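Local coordinates for protein A151R (African swine fever virus Georgia 2007/1, PDB 7CMA) that is a zinc-binding non-structural viral protein whose biochemical role is not firmly established, at residues Ile43-Gly47 with Asn48-Tyr52. Numbering follows the deposited sequence.
Sequences ISYIG and NTYKY
Lys51 reaches along its own face of a beta hairpin with a two-residue loop to the opposite strand, where NZ donates to Ile46 O at 2.8 Å. Lys51 NZ also donates to Thr49 OG1 at 2.8 Å, so one charged group bridges the two strands close to the turn. A bend at chi2, followed by an extended outer chain, carries the amine back to that end. Ile46 O also lies 2.9 Å from Thr49 O, two acceptors close together, and the nearby positive charge probably eases that approach.

The backbone frame is a two-residue turn of roughly type II' geometry with Gly47 and Asn48 at its tip, Gly47 taking a positive phi (84°) that glycine adopts readily. Ser44 and Lys51 form a hydrogen-bonded pair with two nearly straight links, Lys51 N to Ser44 O at 2.9 Å and Ser44 N to Lys51 O at 3.1 Å. Ile46 and Thr49 close the turn more loosely, through the bent bond from Ile46 N to Thr49 O.

On the other face, Tyr45 and Tyr50 illustrate how a non-hydrogen-bonded pair of an antiparallel hairpin brings side chains close enough for ring contact: they make an edge-to-face stack. Tyr45 CD1 sits over the centre of the Tyr50 ring, with the planes at 68°, and CB adds a CH-pi contact to that ring. With CG anti to the backbone N (chi1 -166°), the Tyr45 ring is laid against the turn, bringing CZ to 3.6 Å from Asn48 C. Farther from the turn, Ile43 CG2 meets Tyr50 CD1 at 3.7 Å, while CG1 packs on Tyr52 CD1.

Tyr50 OH bonds to Ser72 OG, and Thr49 OG1 to Asp66. Ile43 and Tyr50 rest on Ile75 of helix 72-84, while strands 30-35 and 61-66 flank the hairpin within the five-stranded antiparallel sheet.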
loop_
_atom_site.group_PDB
_atom_site.type_symbol
_atom_site.label_atom_id
_atom_site.label_comp_id
_atom_site.label_asym_id
_atom_site.label_seq_id
_atom_site.Cartn_x
_atom_site.Cartn_y
_atom_site.Cartn_z
ATOM N N ILE A 43 26.709 -11.860 6.653
ATOM C CA ILE A 43 27.447 -10.636 6.245
ATOM C C ILE A 43 27.612 -9.741 7.470
ATOM O O ILE A 43 26.594 -9.446 8.129
ATOM C CB ILE A 43 26.733 -9.924 5.081
ATOM C CG1 ILE A 43 26.767 -10.785 3.815
ATOM C CG2 ILE A 43 27.334 -8.549 4.841
ATOM C CD1 ILE A 43 25.521 -10.691 2.969
ATOM N N SER A 44 28.859 -9.537 7.886
ATOM C CA SER A 44 29.194 -8.772 9.113
ATOM C C SER A 44 30.316 -7.782 8.808
ATOM O O SER A 44 31.245 -8.150 8.080
ATOM C CB SER A 44 29.562 -9.700 10.238
ATOM O OG SER A 44 28.446 -10.486 10.614
ATOM N N TYR A 45 30.167 -6.543 9.268
ATOM C CA TYR A 45 31.213 -5.496 9.198
ATOM C C TYR A 45 32.258 -5.767 10.285
ATOM O O TYR A 45 31.891 -5.702 11.466
ATOM C CB TYR A 45 30.591 -4.110 9.347
ATOM C CG TYR A 45 31.509 -2.980 8.962
ATOM C CD1 TYR A 45 31.777 -2.702 7.632
ATOM C CD2 TYR A 45 32.163 -2.231 9.927
ATOM C CE1 TYR A 45 32.625 -1.670 7.269
ATOM C CE2 TYR A 45 33.011 -1.192 9.581
ATOM C CZ TYR A 45 33.246 -0.914 8.247
ATOM O OH TYR A 45 34.097 0.092 7.898
ATOM N N ILE A 46 33.409 -6.310 9.878
ATOM C CA ILE A 46 34.580 -6.623 10.752
ATOM C C ILE A 46 35.794 -5.857 10.223
ATOM O O ILE A 46 36.159 -6.073 9.053
ATOM C CB ILE A 46 34.843 -8.141 10.794
ATOM C CG1 ILE A 46 33.539 -8.942 10.718
ATOM C CG2 ILE A 46 35.678 -8.506 12.015
ATOM C CD1 ILE A 46 33.517 -10.186 11.567
ATOM N N GLY A 47 36.355 -4.960 11.037
ATOM C CA GLY A 47 37.485 -4.091 10.657
ATOM C C GLY A 47 37.010 -2.850 9.919
ATOM O O GLY A 47 36.313 -2.026 10.539
ATOM N N ASN A 48 37.294 -2.767 8.617
ATOM C CA ASN A 48 36.907 -1.624 7.748
ATOM C C ASN A 48 36.186 -2.147 6.498
ATOM O O ASN A 48 35.899 -1.324 5.604
ATOM C CB ASN A 48 38.118 -0.758 7.382
ATOM C CG ASN A 48 39.367 -1.570 7.118
ATOM O OD1 ASN A 48 39.369 -2.456 6.265
ATOM N ND2 ASN A 48 40.440 -1.262 7.831
ATOM N N THR A 49 35.827 -3.438 6.478
ATOM C CA THR A 49 35.130 -4.076 5.326
ATOM C C THR A 49 34.050 -5.042 5.821
ATOM O O THR A 49 34.201 -5.601 6.929
ATOM C CB THR A 49 36.109 -4.815 4.402
ATOM O OG1 THR A 49 36.654 -5.925 5.117
ATOM C CG2 THR A 49 37.227 -3.928 3.896
ATOM N N TYR A 50 33.098 -5.354 4.944
ATOM C CA TYR A 50 32.109 -6.441 5.131
ATOM C C TYR A 50 32.751 -7.767 4.728
ATOM O O TYR A 50 33.543 -7.785 3.766
ATOM C CB TYR A 50 30.846 -6.160 4.317
ATOM C CG TYR A 50 29.939 -5.107 4.902
ATOM C CD1 TYR A 50 29.036 -5.423 5.902
ATOM C CD2 TYR A 50 29.966 -3.801 4.444
ATOM C CE1 TYR A 50 28.190 -4.468 6.439
ATOM C CE2 TYR A 50 29.121 -2.836 4.964
ATOM C CZ TYR A 50 28.215 -3.175 5.951
ATOM O OH TYR A 50 27.353 -2.241 6.447
ATOM N N LYS A 51 32.506 -8.810 5.524
ATOM C CA LYS A 51 32.951 -10.200 5.249
ATOM C C LYS A 51 31.723 -11.085 5.033
ATOM O O LYS A 51 30.745 -10.944 5.800
ATOM C CB LYS A 51 33.812 -10.721 6.405
ATOM C CG LYS A 51 35.299 -10.426 6.276
ATOM C CD LYS A 51 35.700 -9.073 6.816
ATOM C CE LYS A 51 37.192 -8.950 7.039
ATOM N NZ LYS A 51 37.606 -7.535 7.181
ATOM N N TYR A 52 31.770 -11.927 3.998
ATOM C CA TYR A 52 30.678 -12.860 3.616
ATOM C C TYR A 52 31.092 -14.288 3.985
ATOM O O TYR A 52 31.978 -14.844 3.306
ATOM C CB TYR A 52 30.366 -12.726 2.123
ATOM C CG TYR A 52 29.322 -13.681 1.601
ATOM C CD1 TYR A 52 28.066 -13.753 2.182
ATOM C CD2 TYR A 52 29.556 -14.450 0.472
ATOM C CE1 TYR A 52 27.089 -14.605 1.689
ATOM C CE2 TYR A 52 28.591 -15.307 -0.033
ATOM C CZ TYR A 52 27.352 -15.385 0.578
ATOM O OH TYR A 52 26.384 -16.206 0.077
#